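Protein pelota homolog (PDB 3OBY) probably recognises stalled ribosomes and, as a predicted metal-dependent endoribonuclease, may cleave their mRNA and help release non-functional ribosomes. Local coordinates at residues L63-E68 and G83-G88; V38-K43 and H95-T100; G263-Y268 and R339-G344; R280-L285 and R306-S311. All blocks are in the same frame, centred on the assembly; numbering follows the deposited sequence.

Interaction 1 of 4, residues L63-E68 and G83-G88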
loop_
_atom_site.group_PDB
_atom_site.type_symbol
_atom_site.label_atom_id
_atom_site.label_comp_id
_atom_site.label_asym_id
_atom_site.label_seq_id
_atom_site.Cartn_x
_atom_site.Cartn_y
_atom_site.Cartn_z
ATOM N N LEU A 63 -16.441 18.431 -1.495
ATOM C CA LEU A 63 -17.737 18.430 -2.142
ATOM C C LEU A 63 -18.204 17.007 -2.347
ATOM O O LEU A 63 -17.506 16.051 -2.038
ATOM C CB LEU A 63 -17.643 19.117 -3.508
ATOM C CG LEU A 63 -17.661 20.648 -3.575
ATOM C CD1 LEU A 63 -16.918 21.240 -2.396
ATOM C CD2 LEU A 63 -17.050 21.100 -4.890
ATOM N N GLY A 64 -19.406 16.893 -2.879
ATOM C CA GLY A 64 -19.989 15.608 -3.184
ATOM C C GLY A 64 -20.516 15.766 -4.599
ATOM O O GLY A 64 -21.108 16.797 -4.937
ATOM N N ILE A 65 -20.285 14.771 -5.445
ATOM C CA ILE A 65 -20.761 14.858 -6.811
ATOM C C ILE A 65 -21.423 13.571 -7.261
ATOM O O ILE A 65 -21.028 12.492 -6.845
ATOM C CB ILE A 65 -19.605 15.223 -7.790
ATOM C CG1 ILE A 65 -18.385 14.345 -7.528
ATOM C CG2 ILE A 65 -19.207 16.680 -7.621
ATOM C CD1 ILE A 65 -18.221 13.218 -8.513
ATOM N N GLU A 66 -22.463 13.698 -8.079
ATOM C CA GLU A 66 -23.153 12.534 -8.619
ATOM C C GLU A 66 -22.398 12.207 -9.904
ATOM O O GLU A 66 -22.649 12.787 -10.958
ATOM C CB GLU A 66 -24.617 12.848 -8.934
ATOM C CG GLU A 66 -25.322 11.719 -9.672
ATOM C CD GLU A 66 -26.772 12.027 -9.977
ATOM O OE1 GLU A 66 -27.074 13.196 -10.292
ATOM O OE2 GLU A 66 -27.607 11.100 -9.917
ATOM N N VAL A 67 -21.459 11.278 -9.786
ATOM C CA VAL A 67 -20.609 10.856 -10.889
ATOM C C VAL A 67 -21.294 10.742 -12.244
ATOM O O VAL A 67 -22.297 10.037 -12.388
ATOM C CB VAL A 67 -19.934 9.505 -10.558
ATOM C CG1 VAL A 67 -18.933 9.152 -11.639
ATOM C CG2 VAL A 67 -19.241 9.591 -9.200
ATOM N N GLU A 68 -20.752 11.450 -13.234
ATOM C CA GLU A 68 -21.297 11.381 -14.586
ATOM C C GLU A 68 -20.226 10.809 -15.512
ATOM O O GLU A 68 -20.519 10.427 -16.643
ATOM C CB GLU A 68 -21.746 12.758 -15.083
ATOM C CG GLU A 68 -22.611 13.526 -14.097
ATOM C CD GLU A 68 -23.199 14.794 -14.686
ATOM O OE1 GLU A 68 -22.533 15.426 -15.535
ATOM O OE2 GLU A 68 -24.325 15.167 -14.290
ATOM N N GLY A 83 -18.839 15.074 -12.100
ATOM C CA GLY A 83 -20.286 14.987 -12.065
ATOM C C GLY A 83 -20.936 16.270 -11.582
ATOM O O GLY A 83 -20.272 17.295 -11.401
ATOM N N LYS A 84 -22.245 16.205 -11.373
ATOM C CA LYS A 84 -23.031 17.345 -10.907
ATOM C C LYS A 84 -22.964 17.449 -9.387
ATOM O O LYS A 84 -23.386 16.526 -8.684
ATOM C CB LYS A 84 -24.488 17.181 -11.352
ATOM C CG LYS A 84 -25.389 18.350 -11.012
ATOM C CD LYS A 84 -26.792 18.183 -11.601
ATOM C CE LYS A 84 -27.650 17.189 -10.818
ATOM N NZ LYS A 84 -27.115 15.800 -10.840
ATOM N N ILE A 85 -22.432 18.564 -8.888
ATOM C CA ILE A 85 -22.323 18.781 -7.451
ATOM C C ILE A 85 -23.665 18.493 -6.797
ATOM O O ILE A 85 -24.705 18.936 -7.282
ATOM C CB ILE A 85 -21.913 20.225 -7.133
ATOM C CG1 ILE A 85 -20.557 20.529 -7.768
ATOM C CG2 ILE A 85 -21.827 20.420 -5.628
ATOM C CD1 ILE A 85 -20.001 21.891 -7.408
ATOM N N VAL A 86 -23.645 17.749 -5.698
ATOM C CA VAL A 86 -24.884 17.400 -5.018
ATOM C C VAL A 86 -24.911 17.948 -3.603
ATOM O O VAL A 86 -25.923 18.477 -3.151
ATOM C CB VAL A 86 -25.074 15.866 -4.961
ATOM C CG1 VAL A 86 -24.090 15.240 -3.974
ATOM C CG2 VAL A 86 -26.500 15.538 -4.581
ATOM N N ALA A 87 -23.788 17.820 -2.910
ATOM C CA ALA A 87 -23.680 18.295 -1.540
ATOM C C ALA A 87 -22.338 18.975 -1.323
ATOM O O ALA A 87 -21.458 18.918 -2.181
ATOM C CB ALA A 87 -23.841 17.131 -0.569
ATOM N N GLY A 88 -22.189 19.618 -0.170
ATOM C CA GLY A 88 -20.954 20.311 0.139
ATOM C C GLY A 88 -20.996 21.764 -0.293
ATOM O O GLY A 88 -21.881 22.517 0.115
#
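Glu66 and Lys84 face each other as a hydrogen-bonded pair in the antiparallel hairpin of strands 63-72 and 79-87, part of the Sm-fold N-terminal domain. With CG anti to the backbone N in both (chi1 172° and -176°), the first bonds of the two side chains set off alike from neighbouring strands, and the chains run side by side. Glu66 stays extended beyond CG, whereas Lys84 bends at chi3 and chi4 and turns its ammonium onto the carboxylate, a salt bridge of 2.7 Å between Lys84 NZ and Glu66 OE1. Glu68 adds a second acidic group: its side chain lies over Gly83, but its OE2 stops 4.5 Å from Lys84 NZ, too far for a salt bridge.

Beneath these ends the backbone pairing is uneven. Glu66 N donates almost straight to Lys84 O (3.0 Å, 175° at the hydrogen), while the return bond from Lys84 N to Glu66 O is weak. Further along, Val86 and Ala87 both face Gly64 in a classic beta bulge, and Val86 N donates to Gly64 O at 2.8 Å.

Ile65 and Ile85, a non-hydrogen-bonded pair, project from the face opposite the salt bridge. There Ile65 also touches Leu97, on the next strand but one. Ile65 CG2 lies 4.1 Å from Ile85 CG1, and Ile85 CD1 reaches on to Leu63 CD2 at 4.0 Å.

Interaction 2 of 4, residues V38-K43 and H95-T100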
loop_
_atom_site.group_PDB
_atom_site.type_symbol
_atom_site.label_atom_id
_atom_site.label_comp_id
_atom_site.label_asym_id
_atom_site.label_seq_id
_atom_site.Cartn_x
_atom_site.Cartn_y
_atom_site.Cartn_z
ATOM N N VAL A 38 -19.737 10.603 -4.872
ATOM C CA VAL A 38 -18.390 10.615 -4.321
ATOM C C VAL A 38 -18.063 11.920 -3.596
ATOM O O VAL A 38 -18.285 13.011 -4.128
ATOM C CB VAL A 38 -17.345 10.404 -5.450
ATOM C CG1 VAL A 38 -15.938 10.418 -4.884
ATOM C CG2 VAL A 38 -17.633 9.096 -6.175
ATOM N N PHE A 39 -17.536 11.793 -2.380
ATOM C CA PHE A 39 -17.138 12.944 -1.572
ATOM C C PHE A 39 -15.624 12.951 -1.424
ATOM O O PHE A 39 -15.020 11.926 -1.124
ATOM C CB PHE A 39 -17.758 12.868 -0.177
ATOM C CG PHE A 39 -19.126 13.462 -0.082
ATOM C CD1 PHE A 39 -19.293 14.801 0.265
ATOM C CD2 PHE A 39 -20.255 12.681 -0.328
ATOM C CE1 PHE A 39 -20.564 15.354 0.369
ATOM C CE2 PHE A 39 -21.536 13.223 -0.228
ATOM C CZ PHE A 39 -21.691 14.565 0.122
ATOM N N ALA A 40 -15.017 14.113 -1.629
ATOM C CA ALA A 40 -13.571 14.262 -1.509
ATOM C C ALA A 40 -13.264 15.734 -1.338
ATOM O O ALA A 40 -14.066 16.578 -1.735
ATOM C CB ALA A 40 -12.882 13.740 -2.764
ATOM N N THR A 41 -12.120 16.052 -0.740
ATOM C CA THR A 41 -11.748 17.457 -0.577
ATOM C C THR A 41 -11.105 17.936 -1.885
ATOM O O THR A 41 -10.329 17.216 -2.533
ATOM C CB THR A 41 -10.797 17.662 0.611
ATOM O OG1 THR A 41 -9.507 17.129 0.312
ATOM C CG2 THR A 41 -11.338 16.934 1.805
ATOM N N THR A 42 -11.426 19.165 -2.269
ATOM C CA THR A 42 -10.928 19.683 -3.538
ATOM C C THR A 42 -10.713 21.160 -3.534
ATOM O O THR A 42 -10.754 21.780 -2.422
ATOM C CB THR A 42 -11.982 19.375 -4.658
ATOM O OG1 THR A 42 -11.412 19.628 -5.938
ATOM C CG2 THR A 42 -13.207 20.244 -4.529
ATOM N N LYS A 43 -10.366 21.780 -4.654
ATOM C CA LYS A 43 -10.599 23.126 -4.313
ATOM C C LYS A 43 -11.315 24.052 -5.280
ATOM O O LYS A 43 -11.916 23.609 -6.270
ATOM C CB LYS A 43 -9.479 23.875 -3.421
ATOM C CG LYS A 43 -8.238 23.297 -3.044
ATOM C CD LYS A 43 -7.642 22.526 -4.171
ATOM C CE LYS A 43 -7.005 21.235 -3.674
ATOM N NZ LYS A 43 -7.574 20.002 -4.301
ATOM N N HIS A 95 -18.467 19.709 -10.879
ATOM C CA HIS A 95 -17.113 19.705 -10.346
ATOM C C HIS A 95 -16.389 18.392 -10.634
ATOM O O HIS A 95 -17.010 17.379 -10.961
ATOM C CB HIS A 95 -17.175 19.943 -8.837
ATOM C CG HIS A 95 -15.856 20.274 -8.220
ATOM N ND1 HIS A 95 -15.192 21.454 -8.475
ATOM C CD2 HIS A 95 -15.089 19.589 -7.340
ATOM C CE1 HIS A 95 -14.071 21.484 -7.777
ATOM N NE2 HIS A 95 -13.985 20.364 -7.081
ATOM N N THR A 96 -15.066 18.416 -10.505
ATOM C CA THR A 96 -14.247 17.231 -10.755
ATOM C C THR A 96 -13.380 16.882 -9.548
ATOM O O THR A 96 -12.701 17.741 -8.981
ATOM C CB THR A 96 -13.307 17.437 -11.975
ATOM O OG1 THR A 96 -14.083 17.593 -13.167
ATOM C CG2 THR A 96 -12.382 16.255 -12.141
ATOM N N LEU A 97 -13.404 15.615 -9.156
ATOM C CA LEU A 97 -12.599 15.157 -8.035
ATOM C C LEU A 97 -11.467 14.312 -8.635
ATOM O O LEU A 97 -11.718 13.407 -9.431
ATOM C CB LEU A 97 -13.458 14.311 -7.075
ATOM C CG LEU A 97 -14.771 14.881 -6.503
ATOM C CD1 LEU A 97 -15.596 13.767 -5.871
ATOM C CD2 LEU A 97 -14.472 15.953 -5.476
ATOM N N ASN A 98 -10.224 14.626 -8.285
ATOM C CA ASN A 98 -9.083 13.863 -8.795
ATOM C C ASN A 98 -8.515 12.971 -7.696
ATOM O O ASN A 98 -7.898 13.453 -6.747
ATOM C CB ASN A 98 -7.978 14.795 -9.327
ATOM C CG ASN A 98 -8.318 15.409 -10.679
ATOM O OD1 ASN A 98 -8.718 14.710 -11.609
ATOM N ND2 ASN A 98 -8.144 16.718 -10.794
ATOM N N ILE A 99 -8.718 11.666 -7.831
ATOM C CA ILE A 99 -8.225 10.720 -6.835
ATOM C C ILE A 99 -6.814 10.217 -7.105
ATOM O O ILE A 99 -6.508 9.762 -8.208
ATOM C CB ILE A 99 -9.137 9.484 -6.739
ATOM C CG1 ILE A 99 -10.599 9.923 -6.695
ATOM C CG2 ILE A 99 -8.773 8.672 -5.507
ATOM C CD1 ILE A 99 -10.883 10.998 -5.661
ATOM N N THR A 100 -5.955 10.311 -6.097
ATOM C CA THR A 100 -4.584 9.807 -6.207
ATOM C C THR A 100 -4.315 8.924 -4.979
ATOM O O THR A 100 -5.080 8.952 -4.020
ATOM C CB THR A 100 -3.541 10.950 -6.247
ATOM O OG1 THR A 100 -3.617 11.717 -5.045
ATOM C CG2 THR A 100 -3.782 11.851 -7.425
#
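Leu97 sets its CG anti to its own carbonyl carbon (chi1 -54°), and the fork of its side chain then opens toward Val38 and Ala40. Val38 answers with CG1 anti to its backbone nitrogen (chi1 180°), which carries that methyl to the leucine. The valine and leucine run alongside one another with opposite headings, Val38 CG1 lying 3.5 Å from Leu97 CD1. The other branch of the fork is used as well: Leu97 CD2 rests 3.8 Å from Ala40 CB, so one leucine touches two successive inward-facing residues of strand 37-40. Ile99 brings its end to the same alanine more loosely, CD1 to CB of Ala40 at 4.5 Å.

Polar contacts lie at the far end, beyond the strand. Thr42 OG1 and His95 NE2 are 2.9 Å apart and could share a hydrogen bond in either direction, but the model crowds this nitrogen against the threonine, so the bond is doubtful. Lys43 O lies at the edge of the His95 ring, near its plane, 3.4 Å from CE1. Both Thr42 and Lys43 are poorly ordered.

No backbone hydrogen bond joins the two segments. Their strand axes pass 8.2 Å apart at 72°, although strands 63-72 and 79-87 separate them in the sheet order. This is consistent with a sheet curled over on itself, as in the small barrel of the Sm fold. Val38 and Ile99 both reach Leu105 of strand 105-108, on the other flank of strand 37-40.

Interaction 3 of 4, residues G263-Y268 and R339-G344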
loop_
_atom_site.group_PDB
_atom_site.type_symbol
_atom_site.label_atom_id
_atom_site.label_comp_id
_atom_site.label_asym_id
_atom_site.label_seq_id
_atom_site.Cartn_x
_atom_site.Cartn_y
_atom_site.Cartn_z
ATOM N N GLY A 263 13.621 -20.955 -17.234
ATOM C CA GLY A 263 12.806 -21.036 -18.440
ATOM C C GLY A 263 11.545 -21.815 -18.098
ATOM O O GLY A 263 11.147 -22.725 -18.821
ATOM N N GLU A 264 10.905 -21.438 -16.994
ATOM C CA GLU A 264 9.730 -22.145 -16.500
ATOM C C GLU A 264 8.568 -21.273 -16.006
ATOM O O GLU A 264 8.734 -20.433 -15.119
ATOM C CB GLU A 264 10.177 -23.063 -15.356
ATOM C CG GLU A 264 9.231 -24.188 -14.973
ATOM C CD GLU A 264 9.147 -25.266 -16.037
ATOM O OE1 GLU A 264 10.118 -25.419 -16.816
ATOM O OE2 GLU A 264 8.115 -25.970 -16.082
ATOM N N ARG A 265 7.392 -21.502 -16.583
ATOM C CA ARG A 265 6.161 -20.816 -16.205
ATOM C C ARG A 265 6.145 -19.288 -16.172
ATOM O O ARG A 265 5.591 -18.686 -15.250
ATOM C CB ARG A 265 5.687 -21.352 -14.848
ATOM C CG ARG A 265 5.201 -22.792 -14.881
ATOM C CD ARG A 265 4.726 -23.256 -13.515
ATOM N NE ARG A 265 4.063 -24.552 -13.601
ATOM C CZ ARG A 265 4.653 -25.669 -14.020
ATOM N NH1 ARG A 265 3.970 -26.806 -14.071
ATOM N NH2 ARG A 265 5.931 -25.654 -14.379
ATOM N N VAL A 266 6.744 -18.652 -17.171
ATOM C CA VAL A 266 6.724 -17.194 -17.210
ATOM C C VAL A 266 6.547 -16.669 -18.618
ATOM O O VAL A 266 6.810 -17.365 -19.604
ATOM C CB VAL A 266 8.006 -16.562 -16.622
ATOM C CG1 VAL A 266 8.201 -17.024 -15.192
ATOM C CG2 VAL A 266 9.207 -16.906 -17.480
ATOM N N ALA A 267 6.075 -15.433 -18.696
ATOM C CA ALA A 267 5.873 -14.760 -19.963
ATOM C C ALA A 267 6.206 -13.309 -19.708
ATOM O O ALA A 267 5.973 -12.799 -18.616
ATOM C CB ALA A 267 4.427 -14.900 -20.418
ATOM N N TYR A 268 6.789 -12.652 -20.700
ATOM C CA TYR A 268 7.114 -11.240 -20.583
ATOM C C TYR A 268 7.030 -10.637 -21.966
ATOM O O TYR A 268 7.415 -11.258 -22.945
ATOM C CB TYR A 268 8.501 -11.014 -19.959
ATOM C CG TYR A 268 9.622 -11.875 -20.501
ATOM C CD1 TYR A 268 9.730 -13.221 -20.147
ATOM C CD2 TYR A 268 10.583 -11.342 -21.351
ATOM C CE1 TYR A 268 10.770 -14.012 -20.627
ATOM C CE2 TYR A 268 11.625 -12.124 -21.839
ATOM C CZ TYR A 268 11.711 -13.457 -21.473
ATOM O OH TYR A 268 12.731 -14.233 -21.967
ATOM N N ARG A 339 0.607 -20.596 -14.607
ATOM C CA ARG A 339 0.098 -21.783 -13.912
ATOM C C ARG A 339 0.673 -23.023 -14.579
ATOM O O ARG A 339 0.701 -24.105 -13.997
ATOM C CB ARG A 339 -1.427 -21.835 -14.015
ATOM C CG ARG A 339 -2.118 -20.710 -13.286
ATOM C CD ARG A 339 -3.537 -20.474 -13.766
ATOM N NE ARG A 339 -4.212 -19.564 -12.846
ATOM C CZ ARG A 339 -5.355 -18.942 -13.099
ATOM N NH1 ARG A 339 -5.967 -19.122 -14.260
ATOM N NH2 ARG A 339 -5.881 -18.141 -12.184
ATOM N N PHE A 340 1.122 -22.842 -15.815
ATOM C CA PHE A 340 1.704 -23.910 -16.615
ATOM C C PHE A 340 2.335 -23.311 -17.866
ATOM O O PHE A 340 1.990 -22.200 -18.262
ATOM C CB PHE A 340 0.626 -24.916 -17.017
ATOM C CG PHE A 340 -0.608 -24.289 -17.593
ATOM C CD1 PHE A 340 -1.753 -24.143 -16.814
ATOM C CD2 PHE A 340 -0.640 -23.863 -18.921
ATOM C CE1 PHE A 340 -2.920 -23.587 -17.346
ATOM C CE2 PHE A 340 -1.795 -23.309 -19.462
ATOM C CZ PHE A 340 -2.944 -23.171 -18.670
ATOM N N ASN A 341 3.258 -24.044 -18.482
ATOM C CA ASN A 341 3.921 -23.563 -19.683
ATOM C C ASN A 341 2.898 -23.455 -20.796
ATOM O O ASN A 341 1.828 -24.057 -20.712
ATOM C CB ASN A 341 5.038 -24.517 -20.100
ATOM C CG ASN A 341 6.136 -24.615 -19.064
ATOM O OD1 ASN A 341 6.769 -23.619 -18.718
ATOM N ND2 ASN A 341 6.369 -25.820 -18.565
ATOM N N VAL A 342 3.221 -22.683 -21.832
ATOM C CA VAL A 342 2.313 -22.513 -22.959
ATOM C C VAL A 342 3.063 -22.487 -24.289
ATOM O O VAL A 342 2.454 -22.580 -25.362
ATOM C CB VAL A 342 1.484 -21.209 -22.822
ATOM C CG1 VAL A 342 0.608 -21.281 -21.585
ATOM C CG2 VAL A 342 2.409 -20.004 -22.751
ATOM N N LYS A 343 4.385 -22.369 -24.220
ATOM C CA LYS A 343 5.188 -22.332 -25.429
ATOM C C LYS A 343 5.003 -23.555 -26.321
ATOM O O LYS A 343 5.163 -23.467 -27.541
ATOM C CB LYS A 343 6.662 -22.158 -25.071
ATOM C CG LYS A 343 7.032 -20.724 -24.734
ATOM C CD LYS A 343 6.468 -19.766 -25.785
ATOM C CE LYS A 343 7.151 -18.411 -25.736
ATOM N NZ LYS A 343 7.180 -17.861 -24.356
ATOM N N GLY A 344 4.659 -24.689 -25.715
ATOM C CA GLY A 344 4.453 -25.909 -26.477
ATOM C C GLY A 344 3.193 -25.872 -27.325
ATOM O O GLY A 344 3.285 -26.076 -28.554
HETATM O O HOH W 1 5.355 -18.179 -21.700
#
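Asn341 makes the two direct hydrogen bonds of normal strength here, one from each end of its amide. Its CG is anti to the carbonyl carbon (chi1 -63°), which turns the amide back to residues 264 and 265. ND2 donates to Glu264 OE2 at 3.0 Å, with 162° at the hydrogen. The acceptor lies in the amide plane, yet ND2 approaches from above the carboxylate plane, and the two flat groups stand 86° apart. OD1 in turn accepts from the backbone of Arg265, with N at 3.1 Å. A third bond, from Arg265 NE to Arg339 O at the edge of the guanidinium, is weak at 3.4 Å. The Arg339 guanidinium is hydrogen-bonded to Ser311 O through NH2 and to Arg280 O through NH1.

Within 263-268, Arg265 NH2 forms a salt bridge with Glu264 OE2 (2.8 Å), so the oxygen that takes the Asn341 amide is also held by a guanidinium.

The contact belongs to the third eRF1 domain. Gly263, at positive phi, is the C-prime residue of a Schellman motif that ends helix 236-262, and the chain then enters edge strand 266-268. Residues 339-344 leave the adjacent strand 334-338, so the hydrogen bonds of the Asn341 amide continue the association of the two strands just past their paired region.

Apolar contact comes mainly from the Arg265 chain, whose CG passes 4.1 Å from Phe340 CA.

One water completes the contact. It donates to Val266 O at 2.7 Å and accepts a weak bond from NZ of poorly ordered Lys343, whose salt-bridge partner is Glu272.

Interaction 4 of 4, residues R280-L285 and R306-S311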
loop_
_atom_site.group_PDB
_atom_site.type_symbol
_atom_site.label_atom_id
_atom_site.label_comp_id
_atom_site.label_asym_id
_atom_site.label_seq_id
_atom_site.Cartn_x
_atom_site.Cartn_y
_atom_site.Cartn_z
ATOM N N ARG A 280 -5.602 -18.712 -20.466
ATOM C CA ARG A 280 -5.882 -18.342 -19.083
ATOM C C ARG A 280 -4.873 -18.992 -18.132
ATOM O O ARG A 280 -5.229 -19.532 -17.077
ATOM C CB ARG A 280 -7.314 -18.735 -18.708
ATOM C CG ARG A 280 -8.385 -17.949 -19.467
ATOM C CD ARG A 280 -8.366 -16.463 -19.109
ATOM N NE ARG A 280 -9.445 -15.719 -19.757
ATOM C CZ ARG A 280 -9.390 -15.220 -20.988
ATOM N NH1 ARG A 280 -10.431 -14.567 -21.484
ATOM N NH2 ARG A 280 -8.291 -15.352 -21.718
ATOM N N ALA A 281 -3.604 -18.920 -18.525
ATOM C CA ALA A 281 -2.507 -19.481 -17.751
ATOM C C ALA A 281 -1.889 -18.458 -16.811
ATOM O O ALA A 281 -0.871 -18.730 -16.179
ATOM C CB ALA A 281 -1.446 -20.003 -18.686
ATOM N N ILE A 282 -2.498 -17.283 -16.705
ATOM C CA ILE A 282 -1.942 -16.254 -15.843
ATOM C C ILE A 282 -2.403 -16.323 -14.399
ATOM O O ILE A 282 -3.578 -16.136 -14.091
ATOM C CB ILE A 282 -2.218 -14.834 -16.388
ATOM C CG1 ILE A 282 -1.362 -14.573 -17.625
ATOM C CG2 ILE A 282 -1.859 -13.793 -15.343
ATOM C CD1 ILE A 282 -1.628 -15.507 -18.783
ATOM N N GLU A 283 -1.445 -16.602 -13.524
ATOM C CA GLU A 283 -1.682 -16.678 -12.096
ATOM C C GLU A 283 -1.484 -15.260 -11.577
ATOM O O GLU A 283 -2.336 -14.714 -10.882
ATOM C CB GLU A 283 -0.645 -17.604 -11.459
ATOM C CG GLU A 283 -0.805 -17.857 -9.971
ATOM C CD GLU A 283 0.449 -18.473 -9.357
ATOM O OE1 GLU A 283 1.360 -17.715 -8.953
ATOM O OE2 GLU A 283 0.532 -19.719 -9.295
ATOM N N VAL A 284 -0.350 -14.665 -11.933
ATOM C CA VAL A 284 -0.036 -13.325 -11.484
ATOM C C VAL A 284 0.429 -12.478 -12.642
ATOM O O VAL A 284 1.452 -12.772 -13.247
ATOM C CB VAL A 284 1.086 -13.340 -10.430
ATOM C CG1 VAL A 284 1.279 -11.948 -9.863
ATOM C CG2 VAL A 284 0.753 -14.333 -9.331
ATOM N N LEU A 285 -0.331 -11.424 -12.944
ATOM C CA LEU A 285 -0.002 -10.493 -14.025
ATOM C C LEU A 285 0.753 -9.312 -13.430
ATOM O O LEU A 285 0.245 -8.649 -12.530
ATOM C CB LEU A 285 -1.273 -9.976 -14.700
ATOM C CG LEU A 285 -1.035 -9.008 -15.868
ATOM C CD1 LEU A 285 -0.429 -9.764 -17.049
ATOM C CD2 LEU A 285 -2.342 -8.358 -16.285
ATOM N N ARG A 306 -8.921 -7.096 -16.264
ATOM C CA ARG A 306 -10.200 -7.561 -15.724
ATOM C C ARG A 306 -10.300 -9.061 -15.973
ATOM O O ARG A 306 -10.683 -9.821 -15.087
ATOM C CB ARG A 306 -11.383 -6.883 -16.424
ATOM C CG ARG A 306 -11.310 -5.369 -16.520
ATOM C CD ARG A 306 -12.330 -4.857 -17.537
ATOM N NE ARG A 306 -12.041 -3.499 -17.997
ATOM C CZ ARG A 306 -12.587 -2.943 -19.075
ATOM N NH1 ARG A 306 -13.457 -3.631 -19.807
ATOM N NH2 ARG A 306 -12.250 -1.710 -19.433
ATOM N N GLU A 307 -9.956 -9.473 -17.193
ATOM C CA GLU A 307 -10.017 -10.876 -17.583
ATOM C C GLU A 307 -9.100 -11.771 -16.764
ATOM O O GLU A 307 -9.459 -12.906 -16.450
ATOM C CB GLU A 307 -9.710 -11.030 -19.073
ATOM C CG GLU A 307 -10.849 -10.551 -19.962
ATOM C CD GLU A 307 -10.594 -10.759 -21.440
ATOM O OE1 GLU A 307 -11.497 -10.440 -22.241
ATOM O OE2 GLU A 307 -9.499 -11.235 -21.801
ATOM N N VAL A 308 -7.921 -11.274 -16.412
ATOM C CA VAL A 308 -7.011 -12.075 -15.606
ATOM C C VAL A 308 -7.656 -12.356 -14.256
ATOM O O VAL A 308 -7.679 -13.497 -13.793
ATOM C CB VAL A 308 -5.671 -11.357 -15.379
ATOM C CG1 VAL A 308 -4.905 -12.028 -14.248
ATOM C CG2 VAL A 308 -4.846 -11.383 -16.663
ATOM N N GLU A 309 -8.182 -11.305 -13.629
ATOM C CA GLU A 309 -8.830 -11.439 -12.330
ATOM C C GLU A 309 -10.077 -12.305 -12.448
ATOM O O GLU A 309 -10.269 -13.224 -11.659
ATOM C CB GLU A 309 -9.193 -10.061 -11.753
ATOM C CG GLU A 309 -7.991 -9.132 -11.552
ATOM C CD GLU A 309 -8.322 -7.867 -10.759
ATOM O OE1 GLU A 309 -9.434 -7.317 -10.916
ATOM O OE2 GLU A 309 -7.455 -7.414 -9.988
ATOM N N GLU A 310 -10.920 -12.026 -13.436
ATOM C CA GLU A 310 -12.127 -12.816 -13.625
ATOM C C GLU A 310 -11.797 -14.299 -13.725
ATOM O O GLU A 310 -12.666 -15.149 -13.586
ATOM C CB GLU A 310 -12.864 -12.362 -14.879
ATOM C CG GLU A 310 -13.647 -11.091 -14.670
ATOM C CD GLU A 310 -14.045 -10.441 -15.970
ATOM O OE1 GLU A 310 -13.972 -11.122 -17.013
ATOM O OE2 GLU A 310 -14.434 -9.254 -15.947
ATOM N N SER A 311 -10.531 -14.607 -13.963
ATOM C CA SER A 311 -10.109 -15.993 -14.064
ATOM C C SER A 311 -9.286 -16.411 -12.855
ATOM O O SER A 311 -8.514 -17.365 -12.920
ATOM C CB SER A 311 -9.308 -16.220 -15.350
ATOM O OG SER A 311 -10.179 -16.370 -16.459
HETATM O O HOH W 2 -11.398 -14.368 -18.326
HETATM O O HOH W 3 -6.079 -15.550 -14.982
#
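Arg280, the C-prime residue of the Schellman motif that ends helix 270-277, lays its side chain against Glu307 and Ser311 at the C-terminal end of helix 301-310. This is where that helix packs on the sheet of the third eRF1 domain. A bend at chi2 (-65°) brings the guanidinium across Glu307, whose CB lies over one of its faces. Guanidinium and carboxylate planes are only 25° apart, but the acidic oxygen lies well out of the guanidinium plane. The salt bridge between Arg280 NH1 and Glu307 OE2, 3.5 Å long, is therefore one of charges alone. Each group has a more direct partner in His277, Arg280 NH2 through the carbonyl oxygen and Glu307 OE2 through NE2.

Deeper in, Val308 fits between two residues of strand 282-288. Its CG1 meets Ile282 CG2 at 3.7 Å, the isoleucine set roughly perpendicular to the valine, and its CG2 meets Leu285 CD2 at 3.9 Å.

Two waters bridge the segments. One accepts from Arg280 NE at 2.8 Å, donates to Glu307 O at 3.1 Å and hydrogen-bonds with Ser311 OG. The second alone joins backbone to backbone, donating to Ile282 O at 2.7 Å and to Val308 O.

Helix 301-310 and strand 282-288 meet through methyl groups and one water between carbonyls, while the turn at Arg280 adds a water and a charge pairing that is probably insensitive to exact orientation.

How the interactions relate
From the N terminus, residues 38-43 come first and wait for residues 95-100 to close interaction 2. Within that span the hairpin of interaction 1 opens and closes, so interaction 1 nests in interaction 2. They share one sheet, meeting where Ile65 N pairs with Val38 O and Gly83 O with His95 N. The chain then crosses the middle domain before a second nest in the third domain: residues 263-268 wait for 339-344, and interaction 4 lies wholly between them. Arg339 connects this pair through Ser311 and Ala281. No loops cross, and the two nests stay apart, with nearest atoms of interactions 1 and 4 about 15 Å distant.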